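Local structure of hydrolase, HAD superfamily, subfamily III A (Legionella pneumophila, 3N1U) at residues I19-C24 and D111-I116; L131-S136 and W148-T153. The protein probably hydrolyses 3-deoxy-D-manno-octulosonate 8-phosphate to 3-deoxy-D-manno-octulosonate and inorganic phosphate, using magnesium, as a tetrameric phosphatase of the KdsC family. All blocks are in the same frame, centred on the assembly; numbering follows the deposited sequence.

In the fold
Contacts 1 and 2 are consecutive parts of the six-stranded parallel sheet of a HAD-type Rossmann-like fold, in which strands 21-24, 113-117, 131-134 and 148-149 follow one another. Their centres lie 13 Å apart. Strands 113-117 and 131-134 join them directly: Tyr-115 N and Leu-131 O are 2.9 Å apart, and Tyr-115 O and Val-133 N 2.6 Å, both probable hydrogen bonds. Contact 1 places two strands whose C-terminal ends lead to the calcium ligands Asp-25, Asp-27 and Asp-118; the Tyr-115 side chain is about 7 Å from a bound calcium ion at its nearest atom. Contact 2 is the last strand pair at one edge, 148-149 being outermost there; the nearest side-chain atoms of Val-135 and Asp-118 are about 4 Å apart.

Contact 1 (I19-C24 and D111-I116); sequences IKCLIC and DEFAYI
Ile-23 packs against two aromatic rings on one face of the parallel strand pair 21-24 and 113-116. Its chi1 of -50° sends the CG1-CD1 arm to Phe-113, where CD1 approaches the ring atom CD1 obliquely at 3.5 Å, while CG2, anti to the backbone N, stands beside the CD2-CE2 side of Tyr-115. Cys-21 meets the same Phe-113 ring, its SG 4.9 Å from the ring centroid in an oblique sulfur-aromatic contact. Tyr-99 and Leu-102 of helix 96-106 cover this face. On the other face Ala-114 CB touches Leu-22 CD1 at 3.7 Å, and Cys-24 SG meets Ile-116 CG2; helix 158-169 covers Leu-22 and Ile-116 with Leu-162, and Cys-24 with Val-159. Between the faces runs the parallel ladder: Ala-114 N to Cys-21 O (2.9 Å), Ile-23 N to Ala-114 O and Ile-116 N to Ile-23 O. At the N-terminal end of the pair Glu-112 O accepts two bonds, a short, nearly straight one from Lys-20 N (2.7 Å, 170°) and a longer one from Cys-21 N. The side chains of Lys-20 and Glu-112 run alongside each other, but Lys-20 NZ stays 4.1 Å from Glu-112 OE2, while Glu-112 OE1 bonds Asn-109 N. Charge attraction is therefore probably secondary to the backbone ladder and apolar packing.

Contact 2 (L131-S136 and W148-T153); sequences LGVAVS and WRTERT
A beta-alpha-beta unit, strand 131-134, helix 140-145 and strand 148-149, brings Val-133 beside Trp-148 and Ala-134 beside Arg-149 at the edge of the parallel sheet of the HAD fold. Ala-134 is held through both its backbone polar atoms: its N donates to Trp-148 O (2.9 Å, 170°), and its O accepts from Thr-150 N at 3.0 Å. The preceding bond, from Trp-148 N to Gly-132 O, is weak, and Gly-132 N is bonded to Asp-147 OD2. Val-133 and the indole point the same way, lying side by side; Val-133 CG1 reaches Trp-148 CE3 obliquely at 3.8 Å and also packs on Thr-150 CG2. Helix 158-169 closes over this face, Leu-162 touching Val-133 and Glu-161 touching Trp-148. Beyond the strands the two segments stay together. Thr-150 OG1, set between its own N and carbonyl carbon (chi1 58°), donates to Arg-152 O at 2.8 Å and thereby ties the Thr-150 side chain to the backbone two residues on. Arg-152 O also takes a weak bond from Ser-136 N, at 3.3 Å, while the Arg-152 guanidinium turns to Glu-161 in a salt bridge. Ser-136 OG sits 3.2 Å from both Glu-151 O and Arg-152 O, two possible weak acceptors for its one proton, and Ser-136 CB lies 3.2 Å from Thr-150 O.

Contact 1 (I19-C24 and D111-I116)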
loop_
_atom_site.group_PDB
_atom_site.type_symbol
_atom_site.label_atom_id
_atom_site.label_comp_id
_atom_site.label_asym_id
_atom_site.label_seq_id
_atom_site.Cartn_x
_atom_site.Cartn_y
_atom_site.Cartn_z
ATOM N N ILE A 19 -32.602 -5.164 -3.917
ATOM C CA ILE A 19 -31.674 -4.407 -4.750
ATOM C C ILE A 19 -31.655 -4.898 -6.207
ATOM O O ILE A 19 -31.420 -6.074 -6.477
ATOM C CB ILE A 19 -30.256 -4.430 -4.164
ATOM C CG1 ILE A 19 -30.197 -3.789 -2.760
ATOM C CG2 ILE A 19 -29.304 -3.692 -5.102
ATOM C CD1 ILE A 19 -30.857 -2.356 -2.578
ATOM N N LYS A 20 -31.903 -3.983 -7.137
ATOM C CA LYS A 20 -31.899 -4.305 -8.541
ATOM C C LYS A 20 -30.775 -3.548 -9.271
ATOM O O LYS A 20 -30.504 -3.825 -10.439
ATOM C CB LYS A 20 -33.270 -3.962 -9.159
ATOM C CG LYS A 20 -34.310 -5.029 -8.743
ATOM C CD LYS A 20 -35.620 -4.914 -9.461
ATOM C CE LYS A 20 -36.359 -6.248 -9.235
ATOM N NZ LYS A 20 -37.673 -6.266 -9.921
ATOM N N CYS A 21 -30.131 -2.605 -8.594
ATOM C CA CYS A 21 -28.962 -1.925 -9.179
ATOM C C CYS A 21 -28.035 -1.514 -8.072
ATOM O O CYS A 21 -28.480 -0.900 -7.089
ATOM C CB CYS A 21 -29.422 -0.686 -9.975
ATOM S SG CYS A 21 -28.041 0.281 -10.724
ATOM N N LEU A 22 -26.737 -1.855 -8.185
ATOM C CA LEU A 22 -25.710 -1.252 -7.305
ATOM C C LEU A 22 -24.991 -0.076 -8.019
ATOM O O LEU A 22 -24.510 -0.235 -9.169
ATOM C CB LEU A 22 -24.646 -2.329 -6.882
ATOM C CG LEU A 22 -23.445 -1.698 -6.141
ATOM C CD1 LEU A 22 -23.874 -1.044 -4.795
ATOM C CD2 LEU A 22 -22.373 -2.794 -5.889
ATOM N N ILE A 23 -24.901 1.073 -7.349
ATOM C CA ILE A 23 -24.183 2.219 -7.853
ATOM C C ILE A 23 -22.919 2.396 -7.000
ATOM O O ILE A 23 -22.982 2.371 -5.748
ATOM C CB ILE A 23 -24.984 3.571 -7.720
ATOM C CG1 ILE A 23 -26.427 3.440 -8.285
ATOM C CG2 ILE A 23 -24.254 4.674 -8.441
ATOM C CD1 ILE A 23 -27.358 4.619 -7.844
ATOM N N CYS A 24 -21.781 2.557 -7.672
ATOM C CA CYS A 24 -20.522 2.784 -6.978
ATOM C C CYS A 24 -19.973 4.112 -7.337
ATOM O O CYS A 24 -20.029 4.513 -8.496
ATOM C CB CYS A 24 -19.429 1.744 -7.356
ATOM S SG CYS A 24 -19.894 0.028 -7.068
ATOM N N ASP A 111 -35.791 2.504 -3.326
ATOM C CA ASP A 111 -35.390 1.422 -2.458
ATOM C C ASP A 111 -34.859 0.190 -3.218
ATOM O O ASP A 111 -34.475 -0.782 -2.600
ATOM C CB ASP A 111 -36.462 1.072 -1.412
ATOM C CG ASP A 111 -37.708 0.402 -2.009
ATOM O OD1 ASP A 111 -37.796 0.225 -3.237
ATOM O OD2 ASP A 111 -38.615 0.038 -1.222
ATOM N N GLU A 112 -34.780 0.264 -4.545
ATOM C CA GLU A 112 -34.224 -0.835 -5.330
ATOM C C GLU A 112 -32.792 -0.543 -5.743
ATOM O O GLU A 112 -32.148 -1.374 -6.414
ATOM C CB GLU A 112 -35.093 -1.106 -6.568
ATOM C CG GLU A 112 -36.555 -1.514 -6.180
ATOM C CD GLU A 112 -37.416 -1.793 -7.390
ATOM O OE1 GLU A 112 -37.666 -0.867 -8.192
ATOM O OE2 GLU A 112 -37.846 -2.940 -7.535
ATOM N N PHE A 113 -32.296 0.627 -5.338
ATOM C CA PHE A 113 -30.872 0.960 -5.508
ATOM C C PHE A 113 -30.063 0.722 -4.225
ATOM O O PHE A 113 -30.561 1.003 -3.114
ATOM C CB PHE A 113 -30.726 2.462 -5.861
ATOM C CG PHE A 113 -31.088 2.784 -7.259
ATOM C CD1 PHE A 113 -30.181 2.547 -8.303
ATOM C CD2 PHE A 113 -32.366 3.329 -7.553
ATOM C CE1 PHE A 113 -30.540 2.821 -9.622
ATOM C CE2 PHE A 113 -32.719 3.619 -8.871
ATOM C CZ PHE A 113 -31.799 3.354 -9.903
ATOM N N ALA A 114 -28.827 0.219 -4.388
ATOM C CA ALA A 114 -27.786 0.360 -3.374
ATOM C C ALA A 114 -26.773 1.378 -3.878
ATOM O O ALA A 114 -26.605 1.538 -5.110
ATOM C CB ALA A 114 -27.112 -1.049 -3.080
ATOM N N TYR A 115 -26.054 2.037 -2.947
ATOM C CA TYR A 115 -25.043 3.017 -3.285
ATOM C C TYR A 115 -23.920 2.911 -2.255
ATOM O O TYR A 115 -24.190 2.841 -1.019
ATOM C CB TYR A 115 -25.624 4.466 -3.225
ATOM C CG TYR A 115 -24.607 5.482 -3.727
ATOM C CD1 TYR A 115 -23.511 5.876 -2.954
ATOM C CD2 TYR A 115 -24.718 6.018 -5.001
ATOM C CE1 TYR A 115 -22.591 6.812 -3.434
ATOM C CE2 TYR A 115 -23.813 6.928 -5.476
ATOM C CZ TYR A 115 -22.754 7.322 -4.692
ATOM O OH TYR A 115 -21.866 8.231 -5.216
ATOM N N ILE A 116 -22.687 2.800 -2.738
ATOM C CA ILE A 116 -21.511 2.697 -1.887
ATOM C C ILE A 116 -20.558 3.899 -2.155
ATOM O O ILE A 116 -20.172 4.196 -3.304
ATOM C CB ILE A 116 -20.840 1.291 -1.995
ATOM C CG1 ILE A 116 -19.674 1.170 -0.985
ATOM C CG2 ILE A 116 -20.394 0.986 -3.467
ATOM C CD1 ILE A 116 -19.104 -0.283 -0.876
#

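Contact 2 (L131-S136 and W148-T153)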
loop_
_atom_site.group_PDB
_atom_site.type_symbol
_atom_site.label_atom_id
_atom_site.label_comp_id
_atom_site.label_asym_id
_atom_site.label_seq_id
_atom_site.Cartn_x
_atom_site.Cartn_y
_atom_site.Cartn_z
ATOM N N LEU A 131 -30.300 0.925 0.113
ATOM C CA LEU A 131 -29.162 0.399 0.853
ATOM C C LEU A 131 -27.933 1.296 0.617
ATOM O O LEU A 131 -27.239 1.197 -0.406
ATOM C CB LEU A 131 -28.885 -1.094 0.477
ATOM C CG LEU A 131 -27.641 -1.761 1.148
ATOM C CD1 LEU A 131 -27.644 -1.632 2.691
ATOM C CD2 LEU A 131 -27.693 -3.251 0.758
ATOM N N GLY A 132 -27.730 2.243 1.528
ATOM C CA GLY A 132 -26.655 3.254 1.404
ATOM C C GLY A 132 -25.492 2.707 2.203
ATOM O O GLY A 132 -25.639 2.389 3.384
ATOM N N VAL A 133 -24.337 2.591 1.551
ATOM C CA VAL A 133 -23.180 1.907 2.149
ATOM C C VAL A 133 -21.932 2.773 2.225
ATOM O O VAL A 133 -21.599 3.500 1.273
ATOM C CB VAL A 133 -22.858 0.562 1.440
ATOM C CG1 VAL A 133 -21.633 -0.138 2.105
ATOM C CG2 VAL A 133 -24.136 -0.386 1.480
ATOM N N ALA A 134 -21.253 2.686 3.367
ATOM C CA ALA A 134 -19.953 3.351 3.533
ATOM C C ALA A 134 -18.827 2.329 3.453
ATOM O O ALA A 134 -18.902 1.295 4.083
ATOM C CB ALA A 134 -19.873 4.097 4.879
ATOM N N VAL A 135 -17.799 2.610 2.646
ATOM C CA VAL A 135 -16.506 1.851 2.802
ATOM C C VAL A 135 -15.926 2.154 4.192
ATOM O O VAL A 135 -16.246 3.196 4.811
ATOM C CB VAL A 135 -15.474 2.171 1.674
ATOM C CG1 VAL A 135 -16.036 1.680 0.293
ATOM C CG2 VAL A 135 -15.097 3.675 1.611
ATOM N N SER A 136 -15.090 1.253 4.732
ATOM C CA SER A 136 -14.665 1.451 6.124
ATOM C C SER A 136 -13.788 2.692 6.278
ATOM O O SER A 136 -13.673 3.212 7.359
ATOM C CB SER A 136 -13.930 0.217 6.690
ATOM O OG SER A 136 -12.661 0.041 6.106
ATOM N N TRP A 148 -25.086 0.841 6.437
ATOM C CA TRP A 148 -24.135 -0.257 6.681
ATOM C C TRP A 148 -22.759 0.192 6.264
ATOM O O TRP A 148 -22.611 1.035 5.387
ATOM C CB TRP A 148 -24.537 -1.483 5.833
ATOM C CG TRP A 148 -23.730 -2.758 6.105
ATOM C CD1 TRP A 148 -23.644 -3.417 7.282
ATOM C CD2 TRP A 148 -22.946 -3.514 5.155
ATOM N NE1 TRP A 148 -22.841 -4.534 7.148
ATOM C CE2 TRP A 148 -22.400 -4.617 5.854
ATOM C CE3 TRP A 148 -22.656 -3.363 3.776
ATOM C CZ2 TRP A 148 -21.550 -5.584 5.240
ATOM C CZ3 TRP A 148 -21.797 -4.323 3.157
ATOM C CH2 TRP A 148 -21.269 -5.419 3.899
ATOM N N ARG A 149 -21.743 -0.378 6.878
ATOM C CA ARG A 149 -20.380 -0.116 6.449
ATOM C C ARG A 149 -19.670 -1.425 6.213
ATOM O O ARG A 149 -19.945 -2.441 6.894
ATOM C CB ARG A 149 -19.609 0.711 7.506
ATOM C CG ARG A 149 -19.318 -0.050 8.803
ATOM C CD ARG A 149 -18.503 0.874 9.720
ATOM N NE ARG A 149 -19.366 1.922 10.273
ATOM C CZ ARG A 149 -18.958 2.817 11.181
ATOM N NH1 ARG A 149 -17.694 2.794 11.622
ATOM N NH2 ARG A 149 -19.817 3.714 11.661
ATOM N N THR A 150 -18.769 -1.425 5.238
ATOM C CA THR A 150 -18.003 -2.656 4.957
ATOM C C THR A 150 -16.865 -2.787 5.985
ATOM O O THR A 150 -16.487 -1.780 6.643
ATOM C CB THR A 150 -17.406 -2.611 3.532
ATOM O OG1 THR A 150 -16.561 -1.448 3.392
ATOM C CG2 THR A 150 -18.567 -2.555 2.479
ATOM N N GLU A 151 -16.327 -4.003 6.117
ATOM C CA GLU A 151 -15.153 -4.235 6.961
ATOM C C GLU A 151 -13.957 -3.741 6.193
ATOM O O GLU A 151 -13.063 -3.102 6.745
ATOM C CB GLU A 151 -14.987 -5.727 7.296
ATOM C CG GLU A 151 -16.187 -6.307 8.063
ATOM C CD GLU A 151 -16.290 -5.785 9.499
ATOM O OE1 GLU A 151 -15.651 -6.399 10.388
ATOM O OE2 GLU A 151 -17.029 -4.782 9.750
ATOM N N ARG A 152 -13.903 -4.081 4.910
ATOM C CA ARG A 152 -12.751 -3.721 4.102
ATOM C C ARG A 152 -12.760 -2.262 3.649
ATOM O O ARG A 152 -13.823 -1.618 3.626
ATOM C CB ARG A 152 -12.622 -4.687 2.906
ATOM C CG ARG A 152 -12.230 -6.112 3.349
ATOM C CD ARG A 152 -12.799 -7.165 2.369
ATOM N NE ARG A 152 -12.733 -8.570 2.839
ATOM C CZ ARG A 152 -13.718 -9.204 3.482
ATOM N NH1 ARG A 152 -14.864 -8.577 3.751
ATOM N NH2 ARG A 152 -13.595 -10.497 3.813
ATOM N N THR A 153 -11.586 -1.757 3.254
ATOM C CA THR A 153 -11.412 -0.383 2.788
ATOM C C THR A 153 -11.606 -0.349 1.259
ATOM O O THR A 153 -11.561 -1.404 0.599
ATOM C CB THR A 153 -10.011 0.237 3.161
ATOM O OG1 THR A 153 -9.012 -0.521 2.498
ATOM C CG2 THR A 153 -9.731 0.164 4.719
#